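Hypothetical oxidoreductase (Sinorhizobium meliloti, PDB 3RH7) binds FMN in a split-barrel domain and probably acts as a flavin reductase that uses NADPH. Local coordinates at residues Val34-Asp39 with Gly117-Ser122; Gly173-Ala178 with Gly235-Val240; Ile184-Val189 with Gln249-His254. One frame throughout, in Å; residues are numbered along the deposited sequence.

Contact 1 lies in the FMN-binding split barrel and comes first along the chain. Contacts 2 and 3 follow it, with centres about 32 Å and 37 Å from that of contact 1. They belong together, their centres being about 8 Å apart. Along the chain their segments alternate: 173-178, 184-189, 235-240, 249-254. Both reach the mixed sheet of strands 208-211, 184-191, 249-257 and 232-242. Contact 3 is the parallel pair within that sheet, and contact 2 sets helix 169-181 against its outer strand 232-242. The chain thus has a flavin-binding part and a separate alpha/beta part, probably a Nudix-like domain, whose helix 169-181 also packs against the second subunit.

Contact 1. Residues Val34-Asp39 with Gly117-Ser122; sequences VVTASD and GCPIFS
The carbonyl oxygen of P119 takes a hydrogen bond from the T36 hydroxyl, with OG1 to O at 2.6 Å. The hydroxyl comes in the carbonyl plane onto a lone pair, at a C=O...donor angle of 138°. N85 ND2 on strand 81-86 bonds the same oxygen, so two donors hold it. OG1 of T36 sits between the backbone N and the carbonyl carbon (chi1 63°). This turn carries it to the proline oxygen and leaves CG2 directed at the phenyl ring of F121, with CG2 3.6 Å from CZ. V34 meets the same end of the ring. Its CG1 lies 3.6 Å from CE2 of F121, and the two side chains cross at about a right angle. The P119 ring lies alongside T36 and runs the other way. Its CD is also 3.7 Å from the backbone N of A37. A weak bond from S38 OG to the G117 carbonyl oxygen, 3.5 Å long, marks the far end. The axes of the short strand segments stand 6.9 Å apart, and no backbone-to-backbone hydrogen bond joins them. Side chains bridge the gap, two of them to backbone oxygens. F121 also meets the ring of F98, and V34 packs on F98 and T48, both FMN-binding residues. The segment 117-122 therefore covers strand 30-38 close to the flavin site of the FMN-binding split barrel.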
ATOM      1  N   VAL A  34      10.362  -0.264  10.468  1.00 52.05           N
ATOM      2  CA  VAL A  34      10.799  -0.363  11.851  1.00 51.89           C
ATOM      3  C   VAL A  34      11.985   0.600  11.965  1.00 58.81           C
ATOM      4  O   VAL A  34      13.048   0.395  11.349  1.00 58.16           O
ATOM      5  CB  VAL A  34      11.094  -1.772  12.430  1.00 54.29           C
ATOM      6  CG1 VAL A  34      11.605  -1.661  13.858  1.00 54.81           C
ATOM      7  CG2 VAL A  34       9.859  -2.660  12.392  1.00 53.06           C
ATOM      8  N   VAL A  35      11.736   1.716  12.673  1.00 56.80           N
ATOM      9  CA  VAL A  35      12.727   2.747  12.958  1.00 57.09           C
ATOM     10  C   VAL A  35      13.621   2.223  14.071  1.00 63.94           C
ATOM     11  O   VAL A  35      13.136   1.791  15.120  1.00 63.65           O
ATOM     12  CB  VAL A  35      12.098   4.096  13.329  1.00 60.64           C
ATOM     13  CG1 VAL A  35      13.099   5.230  13.160  1.00 60.70           C
ATOM     14  CG2 VAL A  35      10.845   4.353  12.514  1.00 59.64           C
ATOM     15  N   THR A  36      14.921   2.213  13.821  1.00 61.79           N
ATOM     16  CA  THR A  36      15.874   1.735  14.803  1.00 62.60           C
ATOM     17  C   THR A  36      16.962   2.771  15.080  1.00 67.34           C
ATOM     18  O   THR A  36      17.243   3.627  14.243  1.00 65.83           O
ATOM     19  CB  THR A  36      16.492   0.427  14.330  1.00 68.82           C
ATOM     20  OG1 THR A  36      17.220   0.660  13.130  1.00 69.24           O
ATOM     21  CG2 THR A  36      15.479  -0.684  14.147  1.00 63.83           C
ATOM     22  N   ALA A  37      17.581   2.659  16.265  1.00 66.52           N
ATOM     23  CA  ALA A  37      18.680   3.490  16.760  1.00 68.58           C
ATOM     24  C   ALA A  37      19.289   2.846  18.009  1.00 77.48           C
ATOM     25  O   ALA A  37      18.843   1.773  18.430  1.00 77.62           O
ATOM     26  CB  ALA A  37      18.189   4.897  17.067  1.00 69.23           C
ATOM     27  N   SER A  38      20.337   3.471  18.574  1.00 77.20           N
ATOM     28  CA  SER A  38      20.994   3.014  19.802  1.00 79.17           C
ATOM     29  C   SER A  38      20.864   4.121  20.865  1.00 85.27           C
ATOM     30  O   SER A  38      21.165   5.276  20.550  1.00 86.76           O
ATOM     31  CB  SER A  38      22.456   2.660  19.537  1.00 82.76           C
ATOM     32  OG  SER A  38      22.590   1.511  18.717  1.00 88.77           O
ATOM     33  N   ASP A  39      20.390   3.796  22.101  1.00 80.63           N
ATOM     34  CA  ASP A  39      20.224   4.793  23.165  1.00 81.24           C
ATOM     35  C   ASP A  39      21.588   5.319  23.705  1.00 87.38           C
ATOM     36  O   ASP A  39      22.653   4.978  23.170  1.00 86.49           O
ATOM     37  CB  ASP A  39      19.337   4.269  24.318  1.00 83.83           C
ATOM     38  CG  ASP A  39      19.778   2.993  25.026  1.00 97.84           C
ATOM     39  OD1 ASP A  39      21.005   2.795  25.203  1.00 97.40           O
ATOM     40  OD2 ASP A  39      18.893   2.230  25.481  1.00106.50           O
ATOM     41  N   GLY A 117      26.510   2.567  13.041  1.00 84.82           N
ATOM     42  CA  GLY A 117      26.005   1.940  14.261  1.00 85.43           C
ATOM     43  C   GLY A 117      24.511   1.903  14.491  1.00 88.04           C
ATOM     44  O   GLY A 117      24.044   2.054  15.625  1.00 87.94           O
ATOM     45  N   CYS A 118      23.762   1.642  13.428  1.00 82.69           N
ATOM     46  CA  CYS A 118      22.312   1.551  13.501  1.00 79.96           C
ATOM     47  C   CYS A 118      21.859   0.120  13.242  1.00 77.84           C
ATOM     48  O   CYS A 118      22.411  -0.538  12.343  1.00 76.29           O
ATOM     49  CB  CYS A 118      21.678   2.515  12.510  1.00 79.62           C
ATOM     50  SG  CYS A 118      21.737   4.247  13.027  1.00 84.07           S
ATOM     51  N   PRO A 119      20.829  -0.367  13.979  1.00 70.80           N
ATOM     52  CA  PRO A 119      20.358  -1.739  13.764  1.00 69.31           C
ATOM     53  C   PRO A 119      19.670  -1.924  12.410  1.00 68.55           C
ATOM     54  O   PRO A 119      18.608  -1.360  12.185  1.00 66.57           O
ATOM     55  CB  PRO A 119      19.399  -1.981  14.939  1.00 71.32           C
ATOM     56  CG  PRO A 119      19.691  -0.916  15.915  1.00 76.87           C
ATOM     57  CD  PRO A 119      20.095   0.261  15.089  1.00 71.98           C
ATOM     58  N   ILE A 120      20.336  -2.671  11.493  1.00 63.29           N
ATOM     59  CA  ILE A 120      19.871  -3.045  10.145  1.00 60.89           C
ATOM     60  C   ILE A 120      19.331  -4.477  10.187  1.00 64.48           C
ATOM     61  O   ILE A 120      20.096  -5.396  10.490  1.00 66.37           O
ATOM     62  CB  ILE A 120      21.026  -2.936   9.113  1.00 63.76           C
ATOM     63  CG1 ILE A 120      21.716  -1.546   9.081  1.00 63.67           C
ATOM     64  CG2 ILE A 120      20.599  -3.445   7.730  1.00 63.54           C
ATOM     65  CD1 ILE A 120      20.901  -0.471   8.667  1.00 66.73           C
ATOM     66  N   PHE A 121      18.048  -4.685   9.856  1.00 58.97           N
ATOM     67  CA  PHE A 121      17.449  -6.023   9.876  1.00 58.63           C
ATOM     68  C   PHE A 121      17.711  -6.791   8.596  1.00 60.93           C
ATOM     69  O   PHE A 121      17.831  -6.205   7.520  1.00 61.87           O
ATOM     70  CB  PHE A 121      15.935  -5.961  10.118  1.00 59.65           C
ATOM     71  CG  PHE A 121      15.420  -5.312  11.376  1.00 61.12           C
ATOM     72  CD1 PHE A 121      16.278  -5.000  12.420  1.00 64.91           C
ATOM     73  CD2 PHE A 121      14.071  -5.033  11.526  1.00 63.24           C
ATOM     74  CE1 PHE A 121      15.800  -4.393  13.576  1.00 67.24           C
ATOM     75  CE2 PHE A 121      13.592  -4.423  12.682  1.00 66.98           C
ATOM     76  CZ  PHE A 121      14.457  -4.105  13.701  1.00 66.25           C
ATOM     77  N   SER A 122      17.773  -8.103   8.715  1.00 55.89           N
ATOM     78  CA  SER A 122      18.008  -8.934   7.543  1.00 55.45           C
ATOM     79  C   SER A 122      16.685  -9.311   6.869  1.00 57.50           C
ATOM     80  O   SER A 122      15.608  -9.185   7.461  1.00 54.98           O
ATOM     81  CB  SER A 122      18.826 -10.173   7.902  1.00 60.44           C
ATOM     82  OG  SER A 122      18.173 -10.899   8.925  1.00 70.96           O
TER

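Contact 2. Residues Gly173-Ala178 with Gly235-Val240; sequences GKAVSA and GFLYSV
The side chains of K174 and V240 overlap side by side, one running from helix to strand and the other from strand to helix. The lysine chain leaves the helix toward the strand and bends at chi2 (-142°). This lays its methylene groups beside the valine, with CD of K174 3.9 Å from CB of V240. The chain then carries its amine to the strand backbone. NZ of K174 donates a hydrogen bond to the V240 carbonyl oxygen at 2.7 Å. The C=O...donor angle is 158°, and the amine is tilted slightly from the carbonyl plane. One residue thus gives both an apolar stem and a polar tip to the contact. The two methyl groups of V240 have different tasks. CG1 is anti to the backbone N (chi1 178°) and lies against the helix backbone, 3.7 Å from O of K174. It also approaches the methyl of A178, with CB to CG1 at 4.3 Å. CG2 meets the methyl of A175, and CB and CG2 are 4.0 Å apart. L237 reaches A175 as well: its CD1 lies 4.0 Å from CB of that alanine. A175 CB is therefore touched by one methyl from each of two strand residues. The small alanines are consistent with a close approach, the axes of the short segments being 8.6 Å apart. Y238 and S239, between L237 and V240, stand opposite the single residue V252 of strand 249-257, as a classic beta bulge. A175 of the helix packs on V176 of the second subunit, and L237 of the strand packs on A172 of that subunit. Helix 169-181 lies over the face of the sheet that carries L237, V240 and I251, where A175 touches I251 and A178 touches Q249.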
ATOM      1  N   GLY A 173      -1.418 -14.889  -5.360  1.00 56.72           N
ATOM      2  CA  GLY A 173      -0.909 -16.133  -5.945  1.00 56.84           C
ATOM      3  C   GLY A 173      -1.425 -17.364  -5.215  1.00 59.47           C
ATOM      4  O   GLY A 173      -1.925 -18.308  -5.837  1.00 59.15           O
ATOM      5  N   LYS A 174      -1.348 -17.321  -3.870  1.00 54.25           N
ATOM      6  CA  LYS A 174      -1.785 -18.370  -2.953  1.00 53.94           C
ATOM      7  C   LYS A 174      -3.292 -18.695  -3.174  1.00 56.72           C
ATOM      8  O   LYS A 174      -3.674 -19.876  -3.181  1.00 57.58           O
ATOM      9  CB  LYS A 174      -1.542 -17.898  -1.507  1.00 55.97           C
ATOM     10  CG  LYS A 174      -0.654 -18.795  -0.687  1.00 42.30           C
ATOM     11  CD  LYS A 174      -1.154 -18.876   0.778  1.00 54.00           C
ATOM     12  CE  LYS A 174      -0.454 -19.968   1.584  1.00 60.25           C
ATOM     13  NZ  LYS A 174      -0.933 -20.037   2.999  1.00 61.28           N
ATOM     14  N   ALA A 175      -4.125 -17.625  -3.377  1.00 48.45           N
ATOM     15  CA  ALA A 175      -5.556 -17.682  -3.628  1.00 46.78           C
ATOM     16  C   ALA A 175      -5.852 -18.370  -4.942  1.00 50.22           C
ATOM     17  O   ALA A 175      -6.677 -19.269  -4.979  1.00 50.97           O
ATOM     18  CB  ALA A 175      -6.129 -16.286  -3.637  1.00 46.76           C
ATOM     19  N   VAL A 176      -5.155 -17.977  -6.010  1.00 46.83           N
ATOM     20  CA  VAL A 176      -5.289 -18.535  -7.354  1.00 47.37           C
ATOM     21  C   VAL A 176      -4.962 -20.059  -7.323  1.00 56.93           C
ATOM     22  O   VAL A 176      -5.737 -20.859  -7.850  1.00 58.11           O
ATOM     23  CB  VAL A 176      -4.417 -17.749  -8.379  1.00 49.98           C
ATOM     24  CG1 VAL A 176      -4.441 -18.416  -9.741  1.00 50.01           C
ATOM     25  CG2 VAL A 176      -4.873 -16.299  -8.516  1.00 49.00           C
ATOM     26  N   SER A 177      -3.861 -20.457  -6.666  1.00 56.21           N
ATOM     27  CA  SER A 177      -3.508 -21.866  -6.592  1.00 59.23           C
ATOM     28  C   SER A 177      -4.645 -22.688  -5.944  1.00 68.16           C
ATOM     29  O   SER A 177      -5.040 -23.720  -6.500  1.00 70.95           O
ATOM     30  CB  SER A 177      -2.206 -22.067  -5.828  1.00 62.91           C
ATOM     31  OG  SER A 177      -1.837 -23.439  -5.823  1.00 67.92           O
ATOM     32  N   ALA A 178      -5.195 -22.180  -4.821  1.00 63.54           N
ATOM     33  CA  ALA A 178      -6.283 -22.774  -4.042  1.00 63.75           C
ATOM     34  C   ALA A 178      -7.565 -22.888  -4.850  1.00 69.24           C
ATOM     35  O   ALA A 178      -8.225 -23.931  -4.827  1.00 71.32           O
ATOM     36  CB  ALA A 178      -6.541 -21.946  -2.799  1.00 63.54           C
ATOM     37  N   GLY A 235     -12.032  -5.768   0.734  1.00 50.73           N
ATOM     38  CA  GLY A 235     -10.712  -5.182   0.581  1.00 49.67           C
ATOM     39  C   GLY A 235      -9.631  -6.149   0.159  1.00 52.53           C
ATOM     40  O   GLY A 235      -9.796  -6.909  -0.798  1.00 52.85           O
ATOM     41  N   PHE A 236      -8.501  -6.085   0.861  1.00 48.13           N
ATOM     42  CA  PHE A 236      -7.340  -6.916   0.594  1.00 47.35           C
ATOM     43  C   PHE A 236      -7.521  -8.277   1.205  1.00 53.71           C
ATOM     44  O   PHE A 236      -8.219  -8.419   2.199  1.00 54.43           O
ATOM     45  CB  PHE A 236      -6.053  -6.263   1.142  1.00 48.12           C
ATOM     46  CG  PHE A 236      -5.486  -5.131   0.320  1.00 48.25           C
ATOM     47  CD1 PHE A 236      -4.735  -5.389  -0.817  1.00 52.49           C
ATOM     48  CD2 PHE A 236      -5.682  -3.811   0.694  1.00 49.16           C
ATOM     49  CE1 PHE A 236      -4.208  -4.342  -1.579  1.00 53.46           C
ATOM     50  CE2 PHE A 236      -5.173  -2.767  -0.071  1.00 52.80           C
ATOM     51  CZ  PHE A 236      -4.437  -3.033  -1.203  1.00 52.02           C
ATOM     52  N   LEU A 237      -6.859  -9.273   0.629  1.00 52.10           N
ATOM     53  CA  LEU A 237      -6.873 -10.636   1.148  1.00 52.11           C
ATOM     54  C   LEU A 237      -6.278 -10.639   2.553  1.00 59.54           C
ATOM     55  O   LEU A 237      -5.250  -9.990   2.814  1.00 59.19           O
ATOM     56  CB  LEU A 237      -6.087 -11.572   0.220  1.00 50.58           C
ATOM     57  CG  LEU A 237      -6.774 -11.946  -1.066  1.00 53.70           C
ATOM     58  CD1 LEU A 237      -5.823 -12.607  -1.994  1.00 53.90           C
ATOM     59  CD2 LEU A 237      -7.919 -12.867  -0.805  1.00 58.33           C
ATOM     60  N   TYR A 238      -6.971 -11.304   3.471  1.00 56.99           N
ATOM     61  CA  TYR A 238      -6.535 -11.380   4.856  1.00 56.65           C
ATOM     62  C   TYR A 238      -5.669 -12.616   5.085  1.00 59.75           C
ATOM     63  O   TYR A 238      -4.582 -12.525   5.656  1.00 58.06           O
ATOM     64  CB  TYR A 238      -7.758 -11.400   5.755  1.00 57.84           C
ATOM     65  CG  TYR A 238      -7.487 -11.077   7.198  1.00 60.60           C
ATOM     66  CD1 TYR A 238      -7.458  -9.760   7.640  1.00 62.96           C
ATOM     67  CD2 TYR A 238      -7.399 -12.085   8.148  1.00 62.79           C
ATOM     68  CE1 TYR A 238      -7.303  -9.453   8.987  1.00 65.96           C
ATOM     69  CE2 TYR A 238      -7.244 -11.790   9.500  1.00 64.79           C
ATOM     70  CZ  TYR A 238      -7.195 -10.471   9.913  1.00 75.37           C
ATOM     71  OH  TYR A 238      -7.024 -10.155  11.237  1.00 78.99           O
ATOM     72  N   SER A 239      -6.142 -13.764   4.600  1.00 57.21           N
ATOM     73  CA  SER A 239      -5.488 -15.045   4.789  1.00 57.16           C
ATOM     74  C   SER A 239      -5.934 -16.082   3.734  1.00 56.35           C
ATOM     75  O   SER A 239      -7.099 -16.106   3.343  1.00 56.03           O
ATOM     76  CB  SER A 239      -5.828 -15.542   6.194  1.00 61.99           C
ATOM     77  OG  SER A 239      -5.400 -16.871   6.420  1.00 73.61           O
ATOM     78  N   VAL A 240      -5.019 -16.928   3.290  1.00 49.92           N
ATOM     79  CA  VAL A 240      -5.337 -18.023   2.366  1.00 50.48           C
ATOM     80  C   VAL A 240      -4.725 -19.270   2.976  1.00 57.92           C
ATOM     81  O   VAL A 240      -3.517 -19.281   3.214  1.00 59.74           O
ATOM     82  CB  VAL A 240      -4.887 -17.819   0.903  1.00 52.84           C
ATOM     83  CG1 VAL A 240      -5.229 -19.044   0.076  1.00 51.85           C
ATOM     84  CG2 VAL A 240      -5.517 -16.569   0.299  1.00 52.09           C
TER

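Contact 3. Residues Ile184-Val189 with Gln249-His254; sequences IRLGAV and QNIVYH
I184 opens the pair with its end methyl, CD1, 3.7 Å from CD1 of I251. R185 N donates to O of Q249 at 2.9 Å, in a nearly straight bond (171°). The carbonyl oxygen of R185 accepts from I251 N. R185 and N250 extend together from the sheet. CD of R185 is 3.2 Å from OD1 of N250, and the guanidinium and amide planes are 20° apart, with ND2 at the guanidinium edge. The R185 guanidinium forms a salt bridge with D246 and a hydrogen bond with N208. L186 lies alongside I251, with CD2 4.0 Å from CB of I251. G187 is held at both ends: its N bonds O of I251, and its O accepts from Y253 N. V189 N bonds the Y253 carbonyl oxygen, and V189 CG2 approaches CG1 of V252. H254 ND1 donates to O of V189 at 3.0 Å, and that oxygen lies close to the imidazole plane. This parallel pair forms the middle of the mixed sheet of a probable Nudix-like domain. Strand 208-211 flanks 184-191, and strand 232-242 flanks 249-257. Helix 216-228 packs on L186, A188 and Y253, helix 169-181 covers I251 from the same face, and helix 281-292 meets V189 on the other.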
ATOM      1  N   ILE A 184     -13.722 -23.340  -2.745  1.00 59.00           N
ATOM      2  CA  ILE A 184     -13.102 -22.524  -1.714  1.00 59.04           C
ATOM      3  C   ILE A 184     -14.182 -21.994  -0.755  1.00 65.91           C
ATOM      4  O   ILE A 184     -15.297 -21.635  -1.175  1.00 66.87           O
ATOM      5  CB  ILE A 184     -12.256 -21.348  -2.291  1.00 61.32           C
ATOM      6  CG1 ILE A 184     -13.070 -20.563  -3.347  1.00 62.24           C
ATOM      7  CG2 ILE A 184     -10.888 -21.802  -2.782  1.00 61.52           C
ATOM      8  CD1 ILE A 184     -12.358 -19.695  -4.407  1.00 73.25           C
ATOM      9  N   ARG A 185     -13.838 -21.931   0.536  1.00 60.83           N
ATOM     10  CA  ARG A 185     -14.714 -21.309   1.496  1.00 59.73           C
ATOM     11  C   ARG A 185     -14.302 -19.848   1.548  1.00 64.27           C
ATOM     12  O   ARG A 185     -13.156 -19.537   1.904  1.00 64.61           O
ATOM     13  CB  ARG A 185     -14.628 -21.977   2.863  1.00 56.79           C
ATOM     14  CG  ARG A 185     -15.335 -21.136   3.892  1.00 58.43           C
ATOM     15  CD  ARG A 185     -15.205 -21.694   5.266  1.00 63.76           C
ATOM     16  NE  ARG A 185     -16.182 -22.742   5.518  1.00 60.28           N
ATOM     17  CZ  ARG A 185     -15.854 -24.013   5.664  1.00 80.53           C
ATOM     18  NH1 ARG A 185     -14.575 -24.391   5.582  1.00 72.76           N
ATOM     19  NH2 ARG A 185     -16.794 -24.925   5.910  1.00 62.09           N
ATOM     20  N   LEU A 186     -15.212 -18.956   1.138  1.00 58.96           N
ATOM     21  CA  LEU A 186     -14.936 -17.526   1.144  1.00 55.76           C
ATOM     22  C   LEU A 186     -15.373 -16.940   2.454  1.00 60.85           C
ATOM     23  O   LEU A 186     -16.573 -16.890   2.731  1.00 62.40           O
ATOM     24  CB  LEU A 186     -15.645 -16.819  -0.008  1.00 54.19           C
ATOM     25  CG  LEU A 186     -15.389 -17.334  -1.401  1.00 56.99           C
ATOM     26  CD1 LEU A 186     -16.112 -16.491  -2.381  1.00 55.49           C
ATOM     27  CD2 LEU A 186     -13.897 -17.352  -1.705  1.00 61.09           C
ATOM     28  N   GLY A 187     -14.403 -16.550   3.271  1.00 55.81           N
ATOM     29  CA  GLY A 187     -14.678 -15.936   4.563  1.00 55.21           C
ATOM     30  C   GLY A 187     -14.328 -14.468   4.585  1.00 57.17           C
ATOM     31  O   GLY A 187     -13.633 -13.984   3.691  1.00 59.12           O
ATOM     32  N   ALA A 188     -14.772 -13.752   5.611  1.00 51.01           N
ATOM     33  CA  ALA A 188     -14.466 -12.340   5.730  1.00 50.24           C
ATOM     34  C   ALA A 188     -14.343 -11.876   7.166  1.00 56.69           C
ATOM     35  O   ALA A 188     -15.101 -12.309   8.035  1.00 57.84           O
ATOM     36  CB  ALA A 188     -15.530 -11.513   5.032  1.00 50.67           C
ATOM     37  N   VAL A 189     -13.391 -10.953   7.401  1.00 53.94           N
ATOM     38  CA  VAL A 189     -13.195 -10.245   8.674  1.00 53.95           C
ATOM     39  C   VAL A 189     -13.864  -8.906   8.415  1.00 56.58           C
ATOM     40  O   VAL A 189     -13.216  -7.964   7.928  1.00 57.50           O
ATOM     41  CB  VAL A 189     -11.713 -10.152   9.129  1.00 57.66           C
ATOM     42  CG1 VAL A 189     -11.583  -9.296  10.377  1.00 57.76           C
ATOM     43  CG2 VAL A 189     -11.135 -11.539   9.382  1.00 57.94           C
ATOM     44  N   GLN A 249     -10.093 -25.682   1.160  1.00 61.13           N
ATOM     45  CA  GLN A 249      -9.355 -24.472   0.830  1.00 60.30           C
ATOM     46  C   GLN A 249     -10.154 -23.269   1.336  1.00 67.03           C
ATOM     47  O   GLN A 249     -11.373 -23.214   1.179  1.00 67.98           O
ATOM     48  CB  GLN A 249      -9.112 -24.374  -0.678  1.00 60.74           C
ATOM     49  CG  GLN A 249      -7.974 -25.236  -1.238  1.00 74.14           C
ATOM     50  CD  GLN A 249      -6.615 -25.137  -0.549  1.00 85.21           C
ATOM     51  OE1 GLN A 249      -5.844 -26.102  -0.545  1.00 82.28           O
ATOM     52  NE2 GLN A 249      -6.250 -23.983   0.008  1.00 67.81           N
ATOM     53  N   ASN A 250      -9.476 -22.324   1.970  1.00 63.64           N
ATOM     54  CA  ASN A 250     -10.107 -21.156   2.567  1.00 61.54           C
ATOM     55  C   ASN A 250      -9.468 -19.835   2.071  1.00 60.37           C
ATOM     56  O   ASN A 250      -8.250 -19.667   2.182  1.00 60.33           O
ATOM     57  CB  ASN A 250      -9.980 -21.284   4.084  1.00 60.59           C
ATOM     58  CG  ASN A 250     -11.239 -21.661   4.783  1.00 85.58           C
ATOM     59  OD1 ASN A 250     -12.129 -20.821   4.976  1.00 80.49           O
ATOM     60  ND2 ASN A 250     -11.316 -22.914   5.217  1.00 82.52           N
ATOM     61  N   ILE A 251     -10.292 -18.917   1.506  1.00 52.45           N
ATOM     62  CA  ILE A 251      -9.874 -17.571   1.065  1.00 49.92           C
ATOM     63  C   ILE A 251     -10.615 -16.569   1.962  1.00 55.32           C
ATOM     64  O   ILE A 251     -11.847 -16.460   1.885  1.00 56.61           O
ATOM     65  CB  ILE A 251     -10.076 -17.298  -0.458  1.00 51.08           C
ATOM     66  CG1 ILE A 251      -9.126 -18.183  -1.305  1.00 51.08           C
ATOM     67  CG2 ILE A 251      -9.880 -15.819  -0.790  1.00 48.27           C
ATOM     68  CD1 ILE A 251      -9.375 -18.186  -2.772  1.00 55.93           C
ATOM     69  N   VAL A 252      -9.869 -15.890   2.862  1.00 50.16           N
ATOM     70  CA  VAL A 252     -10.434 -14.930   3.816  1.00 48.87           C
ATOM     71  C   VAL A 252     -10.018 -13.527   3.402  1.00 55.88           C
ATOM     72  O   VAL A 252      -8.826 -13.259   3.183  1.00 55.66           O
ATOM     73  CB  VAL A 252     -10.050 -15.241   5.285  1.00 50.86           C
ATOM     74  CG1 VAL A 252     -10.748 -14.288   6.257  1.00 50.61           C
ATOM     75  CG2 VAL A 252     -10.364 -16.689   5.636  1.00 50.41           C
ATOM     76  N   TYR A 253     -11.020 -12.644   3.250  1.00 53.49           N
ATOM     77  CA  TYR A 253     -10.829 -11.251   2.849  1.00 52.22           C
ATOM     78  C   TYR A 253     -11.030 -10.340   4.011  1.00 59.40           C
ATOM     79  O   TYR A 253     -11.734 -10.688   4.973  1.00 58.83           O
ATOM     80  CB  TYR A 253     -11.841 -10.871   1.767  1.00 51.54           C
ATOM     81  CG  TYR A 253     -11.380 -11.058   0.348  1.00 52.56           C
ATOM     82  CD1 TYR A 253     -10.617 -10.083  -0.291  1.00 55.04           C
ATOM     83  CD2 TYR A 253     -11.797 -12.149  -0.403  1.00 52.92           C
ATOM     84  CE1 TYR A 253     -10.278 -10.189  -1.640  1.00 55.07           C
ATOM     85  CE2 TYR A 253     -11.442 -12.283  -1.746  1.00 53.80           C
ATOM     86  CZ  TYR A 253     -10.695 -11.290  -2.366  1.00 58.77           C
ATOM     87  OH  TYR A 253     -10.376 -11.371  -3.698  1.00 54.21           O
ATOM     88  N   HIS A 254     -10.427  -9.159   3.932  1.00 58.11           N
ATOM     89  CA  HIS A 254     -10.674  -8.148   4.923  1.00 60.00           C
ATOM     90  C   HIS A 254     -11.829  -7.351   4.339  1.00 63.53           C
ATOM     91  O   HIS A 254     -11.836  -7.165   3.125  1.00 64.38           O
ATOM     92  CB  HIS A 254      -9.407  -7.326   5.250  1.00 61.95           C
ATOM     93  CG  HIS A 254      -9.555  -6.425   6.451  1.00 68.25           C
ATOM     94  ND1 HIS A 254     -10.713  -6.436   7.263  1.00 72.42           N
ATOM     95  CD2 HIS A 254      -8.710  -5.488   6.933  1.00 71.74           C
ATOM     96  CE1 HIS A 254     -10.522  -5.512   8.192  1.00 72.81           C
ATOM     97  NE2 HIS A 254      -9.341  -4.908   8.040  1.00 72.91           N
TER